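PDB 5O3Z: sorbitol-6-phosphate dehydrogenase from Erwinia amylovora CFBP1430, which catalyses the oxidation of sorbitol 6-phosphate at C2 to fructose 6-phosphate, probably with NAD as the hydride acceptor. Local coordinates for residues 10-15 with 62-67; 107-112 with 158-163. All coordinates share one frame; numbering follows the deposited sequence.

Contact 1 of 2, residues 10-15 with 62-67; sequences VVIGGG and FKVDAT
Ile12 reaches with its CG2 methyl to two side chains of 62-67: Ala66, whose CB lies 3.9 Å from Ile12 CG2, and Val64, whose CG1 lies 4.2 Å from the same Ile12 CG2. At that methyl, the directions to the two partners are roughly 80° apart, so it fits into the corner between them. The branch is sent there because CG2 stands anti to the backbone N, while CG1 lies beside that N (chi1 -42°). In 62-67, the CB atoms of Val64 and Ala66 both point toward 10-15. Val64 has CG1 between its own backbone N and carbonyl carbon (chi1 69°), which brings this methyl forward. The join is small and wholly apolar, burying 95 Å² in total.

Asp65, between the two, points the other way and shapes its own loop. Its OD1 accepts from Thr67 N at 3.2 Å, which closes an Asx turn, and from Thr67 OG1 at 2.6 Å. Both donors come from one face of the carboxylate; the hydroxyl is on the syn side, tilted out of the plane, and the amide sits higher above it. Ile12 is also the second residue of a type II turn, Val11 to Gly14, with Gly13 at positive phi in the third position. This begins the glycine-rich loop that in short-chain dehydrogenases receives the dinucleotide, and Gly15 N is hydrogen-bonded to Asp37 OD2.

Strand 32-37 separates strands 8-12 and 59-63 in the parallel sheet, so the contact passes over one intervening strand. Ile12 also packs on Leu75 of helix 69-83, Cys123 of helix 106-133 and Tyr91 of strand 88-91.

Contact 2 of 2, residues 107-112 with 158-163; sequences TDFDLS and YSAAKF
The YxxxK signature of short-chain dehydrogenases, here Tyr158 and Lys162, lies on the helix that packs against 107-112; by analogy with the family, the pair probably belongs to the catalytic site. The two helical segments run nearly parallel, crossing at -19° with their axes 9.2 Å apart. The CB of Ser112 points toward the partner helix. Its OG, anti to the backbone N (chi1 -177°), rests against Ala161 CB at 3.4 Å and has a weak hydrogen bond to Gly157 O, just before the segment. One turn earlier, the Phe109 ring extends across the groove, and Ala160 CB approaches it obliquely, 4.0 Å from Phe109 CZ. Small residues on 158-163 thus face the ring and the hydroxyl.

The CB of Tyr158 points away from 107-112, and its nearest approach to Ser112 is through the backbone, with Tyr158 N 3.6 Å from Ser112 OG, which is not a hydrogen bond. Within 158-163, Lys162 CG covers one face of the Tyr158 ring, 4.0 Å above the plane and over its centre. Lys162 NZ makes weak hydrogen bonds to Asn116 OD1 and to Ala93 O.

Helices 106-133 and 156-176 together face the second subunit: Phe109 stacks with Phe121 of that subunit, and Phe163 packs on its counterpart there. Behind them is the sheet, where Asn144 of strand 139-145 donates to Lys162 O.

From the N terminus, strand 8-12 opens contact 1, and the chain runs through helix 17-28, strand 32-37 and helix 40-54 before strand 59-63 and the loop after it close it. Helix 69-83 and strand 88-91 follow. Contact 2 then opens in helix 106-133 and closes in helix 156-176, with strand 139-145 between. The loops are in series, neither nested nor crossing. The centres of contact 1 and contact 2 are about 19 Å apart. The nearest atoms of contact 1 and contact 2 are about 6 Å apart, without touching. Helix 106-133 connects them: Cys123 meets Ile12, Gln114 and Val115 meet Thr67, and its earlier turn forms half of contact 2.

Contact 1 of 2, residues 10-15 with 62-67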
ATOM      1  N   VAL A  10     -13.287  20.487  18.405  1.00 26.40           N
ATOM      2  CA  VAL A  10     -13.943  19.503  19.322  1.00 26.02           C
ATOM      3  C   VAL A  10     -13.017  18.313  19.467  1.00 25.07           C
ATOM      4  O   VAL A  10     -12.676  17.660  18.454  1.00 24.90           O
ATOM      5  CB  VAL A  10     -15.289  19.048  18.708  1.00 26.17           C
ATOM      6  CG1 VAL A  10     -16.063  18.198  19.701  1.00 28.77           C
ATOM      7  CG2 VAL A  10     -16.107  20.254  18.255  1.00 30.49           C
ATOM      8  N   VAL A  11     -12.635  17.953  20.681  1.00 24.40           N
ATOM      9  CA  VAL A  11     -11.834  16.766  20.916  1.00 22.82           C
ATOM     10  C   VAL A  11     -12.627  15.722  21.741  1.00 25.23           C
ATOM     11  O   VAL A  11     -12.930  15.944  22.935  1.00 23.99           O
ATOM     12  CB  VAL A  11     -10.560  17.097  21.665  1.00 22.98           C
ATOM     13  CG1 VAL A  11      -9.657  15.881  21.818  1.00 24.30           C
ATOM     14  CG2 VAL A  11      -9.788  18.199  20.965  1.00 22.96           C
ATOM     15  N   ILE A  12     -12.935  14.581  21.103  1.00 24.80           N
ATOM     16  CA  ILE A  12     -13.634  13.454  21.725  1.00 25.05           C
ATOM     17  C   ILE A  12     -12.554  12.629  22.380  1.00 27.79           C
ATOM     18  O   ILE A  12     -11.563  12.167  21.683  1.00 27.46           O
ATOM     19  CB  ILE A  12     -14.360  12.552  20.693  1.00 24.47           C
ATOM     20  CG1 ILE A  12     -15.086  13.332  19.598  1.00 24.06           C
ATOM     21  CG2 ILE A  12     -15.300  11.528  21.346  1.00 24.61           C
ATOM     22  CD1 ILE A  12     -16.194  14.241  20.047  1.00 24.87           C
ATOM     23  N   GLY A  13     -12.725  12.381  23.665  1.00 25.98           N
ATOM     24  CA  GLY A  13     -11.690  11.705  24.493  1.00 26.91           C
ATOM     25  C   GLY A  13     -10.652  12.695  25.006  1.00 28.25           C
ATOM     26  O   GLY A  13      -9.590  12.293  25.442  1.00 28.38           O
ATOM     27  N   GLY A  14     -11.027  13.979  25.025  1.00 30.11           N
ATOM     28  CA  GLY A  14     -10.208  15.061  25.514  1.00 35.08           C
ATOM     29  C   GLY A  14      -9.858  15.143  26.981  1.00 37.01           C
ATOM     30  O   GLY A  14      -9.010  15.954  27.363  1.00 37.89           O
ATOM     31  N   GLY A  15     -10.400  14.269  27.809  1.00 37.28           N
ATOM     32  CA  GLY A  15     -10.319  14.477  29.233  1.00 39.94           C
ATOM     33  C   GLY A  15      -9.139  13.911  29.947  1.00 42.31           C
ATOM     34  O   GLY A  15      -8.963  14.138  31.131  1.00 41.82           O
ATOM     35  N   PHE A  62     -17.632  18.927  28.048  1.00 29.88           N
ATOM     36  CA  PHE A  62     -18.917  18.271  27.700  1.00 31.79           C
ATOM     37  C   PHE A  62     -18.804  16.784  27.979  1.00 30.84           C
ATOM     38  O   PHE A  62     -17.727  16.238  27.866  1.00 30.62           O
ATOM     39  CB  PHE A  62     -19.236  18.420  26.240  1.00 30.91           C
ATOM     40  CG  PHE A  62     -19.403  19.837  25.794  1.00 30.78           C
ATOM     41  CD1 PHE A  62     -18.275  20.626  25.569  1.00 32.08           C
ATOM     42  CD2 PHE A  62     -20.651  20.375  25.530  1.00 31.19           C
ATOM     43  CE1 PHE A  62     -18.398  21.909  25.124  1.00 31.64           C
ATOM     44  CE2 PHE A  62     -20.779  21.694  25.128  1.00 29.79           C
ATOM     45  CZ  PHE A  62     -19.651  22.452  24.895  1.00 31.49           C
ATOM     46  N   LYS A  63     -19.915  16.157  28.402  1.00 29.90           N
ATOM     47  CA  LYS A  63     -20.009  14.730  28.554  1.00 30.37           C
ATOM     48  C   LYS A  63     -20.400  14.132  27.206  1.00 30.74           C
ATOM     49  O   LYS A  63     -21.273  14.637  26.505  1.00 26.68           O
ATOM     50  CB  LYS A  63     -21.085  14.366  29.593  1.00 33.06           C
ATOM     51  CG  LYS A  63     -20.849  13.047  30.313  1.00 35.39           C
ATOM     52  CD  LYS A  63     -21.658  11.914  29.712  1.00 39.08           C
ATOM     53  CE  LYS A  63     -21.816  10.744  30.692  1.00 40.80           C
ATOM     54  NZ  LYS A  63     -20.725   9.725  30.541  1.00 40.82           N
ATOM     55  N   VAL A  64     -19.725  13.056  26.836  1.00 32.43           N
ATOM     56  CA  VAL A  64     -20.214  12.253  25.676  1.00 33.76           C
ATOM     57  C   VAL A  64     -19.792  10.775  25.787  1.00 33.06           C
ATOM     58  O   VAL A  64     -18.729  10.440  26.316  1.00 30.43           O
ATOM     59  CB  VAL A  64     -19.811  12.839  24.296  1.00 32.77           C
ATOM     60  CG1 VAL A  64     -18.291  12.722  24.068  1.00 35.69           C
ATOM     61  CG2 VAL A  64     -20.598  12.145  23.191  1.00 33.65           C
ATOM     62  N   ASP A  65     -20.723   9.913  25.340  1.00 31.31           N
ATOM     63  CA  ASP A  65     -20.476   8.509  25.152  1.00 31.01           C
ATOM     64  C   ASP A  65     -20.490   8.402  23.667  1.00 29.44           C
ATOM     65  O   ASP A  65     -21.585   8.465  23.043  1.00 26.25           O
ATOM     66  CB  ASP A  65     -21.612   7.666  25.790  1.00 32.34           C
ATOM     67  CG  ASP A  65     -21.512   6.181  25.442  1.00 34.66           C
ATOM     68  OD1 ASP A  65     -20.509   5.729  24.845  1.00 33.29           O
ATOM     69  OD2 ASP A  65     -22.421   5.434  25.801  1.00 34.73           O
ATOM     70  N   ALA A  66     -19.303   8.300  23.066  1.00 26.91           N
ATOM     71  CA  ALA A  66     -19.264   8.366  21.607  1.00 28.24           C
ATOM     72  C   ALA A  66     -19.952   7.137  20.959  1.00 25.74           C
ATOM     73  O   ALA A  66     -20.364   7.219  19.835  1.00 28.53           O
ATOM     74  CB  ALA A  66     -17.840   8.583  21.049  1.00 28.34           C
ATOM     75  N   THR A  67     -20.165   6.076  21.705  1.00 27.06           N
ATOM     76  CA  THR A  67     -20.794   4.859  21.184  1.00 28.15           C
ATOM     77  C   THR A  67     -22.313   4.978  21.161  1.00 29.17           C
ATOM     78  O   THR A  67     -22.986   4.138  20.562  1.00 27.26           O
ATOM     79  CB  THR A  67     -20.430   3.608  22.032  1.00 29.96           C
ATOM     80  OG1 THR A  67     -21.058   3.691  23.298  1.00 32.54           O
ATOM     81  CG2 THR A  67     -18.903   3.460  22.264  1.00 32.20           C
TER

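Contact 2 of 2, residues 107-112 with 158-163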
ATOM      1  N   THR A 107     -17.432 -10.054  23.126  1.00 30.05           N
ATOM      2  CA  THR A 107     -17.724  -8.792  23.810  1.00 29.68           C
ATOM      3  C   THR A 107     -16.658  -7.757  23.547  1.00 27.69           C
ATOM      4  O   THR A 107     -16.995  -6.610  23.231  1.00 29.08           O
ATOM      5  CB  THR A 107     -17.879  -8.940  25.352  1.00 29.32           C
ATOM      6  OG1 THR A 107     -16.854  -9.793  25.881  1.00 29.41           O
ATOM      7  CG2 THR A 107     -19.289  -9.439  25.671  1.00 28.97           C
ATOM      8  N   ASP A 108     -15.403  -8.185  23.606  1.00 27.52           N
ATOM      9  CA  ASP A 108     -14.248  -7.277  23.372  1.00 29.86           C
ATOM     10  C   ASP A 108     -14.141  -6.870  21.923  1.00 28.52           C
ATOM     11  O   ASP A 108     -13.834  -5.713  21.615  1.00 26.86           O
ATOM     12  CB  ASP A 108     -12.921  -7.920  23.745  1.00 33.82           C
ATOM     13  CG  ASP A 108     -12.715  -8.062  25.235  1.00 35.96           C
ATOM     14  OD1 ASP A 108     -13.311  -7.313  26.031  1.00 40.13           O
ATOM     15  OD2 ASP A 108     -11.942  -8.936  25.601  1.00 38.51           O
ATOM     16  N   PHE A 109     -14.390  -7.818  21.009  1.00 29.20           N
ATOM     17  CA  PHE A 109     -14.299  -7.541  19.592  1.00 27.58           C
ATOM     18  C   PHE A 109     -15.354  -6.510  19.285  1.00 28.25           C
ATOM     19  O   PHE A 109     -15.125  -5.489  18.649  1.00 28.04           O
ATOM     20  CB  PHE A 109     -14.570  -8.804  18.784  1.00 26.80           C
ATOM     21  CG  PHE A 109     -14.338  -8.609  17.315  1.00 25.49           C
ATOM     22  CD1 PHE A 109     -13.051  -8.680  16.829  1.00 26.49           C
ATOM     23  CD2 PHE A 109     -15.377  -8.338  16.461  1.00 25.24           C
ATOM     24  CE1 PHE A 109     -12.825  -8.550  15.478  1.00 25.78           C
ATOM     25  CE2 PHE A 109     -15.149  -8.126  15.142  1.00 24.71           C
ATOM     26  CZ  PHE A 109     -13.872  -8.208  14.657  1.00 24.18           C
ATOM     27  N   ASP A 110     -16.552  -6.774  19.783  1.00 31.22           N
ATOM     28  CA  ASP A 110     -17.639  -5.823  19.658  1.00 31.49           C
ATOM     29  C   ASP A 110     -17.366  -4.434  20.232  1.00 30.52           C
ATOM     30  O   ASP A 110     -17.695  -3.436  19.575  1.00 28.89           O
ATOM     31  CB  ASP A 110     -18.930  -6.359  20.291  1.00 37.17           C
ATOM     32  CG  ASP A 110     -19.852  -7.019  19.267  1.00 42.44           C
ATOM     33  OD1 ASP A 110     -20.172  -6.401  18.213  1.00 46.38           O
ATOM     34  OD2 ASP A 110     -20.257  -8.167  19.529  1.00 47.48           O
ATOM     35  N   LEU A 111     -16.836  -4.384  21.459  1.00 27.93           N
ATOM     36  CA  LEU A 111     -16.500  -3.119  22.103  1.00 28.55           C
ATOM     37  C   LEU A 111     -15.455  -2.368  21.268  1.00 27.72           C
ATOM     38  O   LEU A 111     -15.628  -1.228  20.903  1.00 27.41           O
ATOM     39  CB  LEU A 111     -15.986  -3.398  23.517  1.00 31.01           C
ATOM     40  CG  LEU A 111     -15.859  -2.202  24.487  1.00 33.12           C
ATOM     41  CD1 LEU A 111     -17.162  -1.418  24.686  1.00 32.72           C
ATOM     42  CD2 LEU A 111     -15.339  -2.752  25.815  1.00 34.46           C
ATOM     43  N   SER A 112     -14.396  -3.065  20.886  1.00 28.24           N
ATOM     44  CA  SER A 112     -13.425  -2.435  19.953  1.00 28.42           C
ATOM     45  C   SER A 112     -14.093  -1.752  18.782  1.00 26.95           C
ATOM     46  O   SER A 112     -13.776  -0.584  18.494  1.00 26.84           O
ATOM     47  CB  SER A 112     -12.349  -3.420  19.473  1.00 29.95           C
ATOM     48  OG  SER A 112     -11.426  -2.693  18.622  1.00 30.33           O
ATOM     49  N   TYR A 158      -8.674  -4.936  17.796  1.00 26.99           N
ATOM     50  CA  TYR A 158      -7.991  -3.678  17.575  1.00 27.53           C
ATOM     51  C   TYR A 158      -7.609  -3.440  16.081  1.00 22.74           C
ATOM     52  O   TYR A 158      -7.943  -2.427  15.555  1.00 24.29           O
ATOM     53  CB  TYR A 158      -6.804  -3.570  18.538  1.00 28.39           C
ATOM     54  CG  TYR A 158      -6.228  -2.150  18.688  1.00 33.64           C
ATOM     55  CD1 TYR A 158      -6.975  -1.133  19.291  1.00 35.42           C
ATOM     56  CD2 TYR A 158      -4.926  -1.838  18.233  1.00 34.44           C
ATOM     57  CE1 TYR A 158      -6.449   0.150  19.459  1.00 38.69           C
ATOM     58  CE2 TYR A 158      -4.388  -0.545  18.383  1.00 36.45           C
ATOM     59  CZ  TYR A 158      -5.154   0.442  19.016  1.00 39.86           C
ATOM     60  OH  TYR A 158      -4.687   1.736  19.171  1.00 39.18           O
ATOM     61  N   SER A 159      -6.985  -4.394  15.395  1.00 24.92           N
ATOM     62  CA  SER A 159      -6.654  -4.199  13.978  1.00 23.24           C
ATOM     63  C   SER A 159      -7.855  -4.059  13.045  1.00 21.79           C
ATOM     64  O   SER A 159      -7.881  -3.208  12.190  1.00 20.15           O
ATOM     65  CB  SER A 159      -5.735  -5.290  13.472  1.00 25.06           C
ATOM     66  OG  SER A 159      -4.407  -5.075  13.970  1.00 25.25           O
ATOM     67  N   ALA A 160      -8.844  -4.901  13.240  1.00 20.85           N
ATOM     68  CA  ALA A 160     -10.067  -4.833  12.484  1.00 19.60           C
ATOM     69  C   ALA A 160     -10.671  -3.400  12.544  1.00 21.55           C
ATOM     70  O   ALA A 160     -11.053  -2.794  11.529  1.00 22.84           O
ATOM     71  CB  ALA A 160     -11.043  -5.884  13.025  1.00 20.56           C
ATOM     72  N   ALA A 161     -10.712  -2.853  13.753  1.00 20.73           N
ATOM     73  CA  ALA A 161     -11.372  -1.595  13.970  1.00 21.03           C
ATOM     74  C   ALA A 161     -10.531  -0.438  13.466  1.00 19.05           C
ATOM     75  O   ALA A 161     -11.068   0.460  12.935  1.00 20.23           O
ATOM     76  CB  ALA A 161     -11.626  -1.427  15.450  1.00 22.07           C
ATOM     77  N   LYS A 162      -9.194  -0.514  13.627  1.00 18.79           N
ATOM     78  CA  LYS A 162      -8.285   0.526  13.189  1.00 20.10           C
ATOM     79  C   LYS A 162      -8.131   0.523  11.692  1.00 19.19           C
ATOM     80  O   LYS A 162      -8.182   1.564  11.098  1.00 19.75           O
ATOM     81  CB  LYS A 162      -6.912   0.409  13.858  1.00 19.28           C
ATOM     82  CG  LYS A 162      -6.883   0.772  15.351  1.00 22.89           C
ATOM     83  CD  LYS A 162      -7.413   2.174  15.645  1.00 24.41           C
ATOM     84  CE  LYS A 162      -7.501   2.450  17.156  1.00 28.15           C
ATOM     85  NZ  LYS A 162      -7.783   3.893  17.442  1.00 28.46           N
ATOM     86  N   PHE A 163      -7.991  -0.638  11.065  1.00 18.23           N
ATOM     87  CA  PHE A 163      -8.126  -0.650   9.585  1.00 19.47           C
ATOM     88  C   PHE A 163      -9.468  -0.069   9.106  1.00 20.53           C
ATOM     89  O   PHE A 163      -9.575   0.769   8.174  1.00 21.09           O
ATOM     90  CB  PHE A 163      -8.022  -2.110   9.105  1.00 19.40           C
ATOM     91  CG  PHE A 163      -6.624  -2.568   8.773  1.00 18.61           C
ATOM     92  CD1 PHE A 163      -5.687  -2.794   9.772  1.00 18.08           C
ATOM     93  CD2 PHE A 163      -6.269  -2.824   7.489  1.00 18.87           C
ATOM     94  CE1 PHE A 163      -4.407  -3.215   9.463  1.00 19.37           C
ATOM     95  CE2 PHE A 163      -4.990  -3.272   7.178  1.00 19.37           C
ATOM     96  CZ  PHE A 163      -4.087  -3.526   8.161  1.00 19.17           C
TER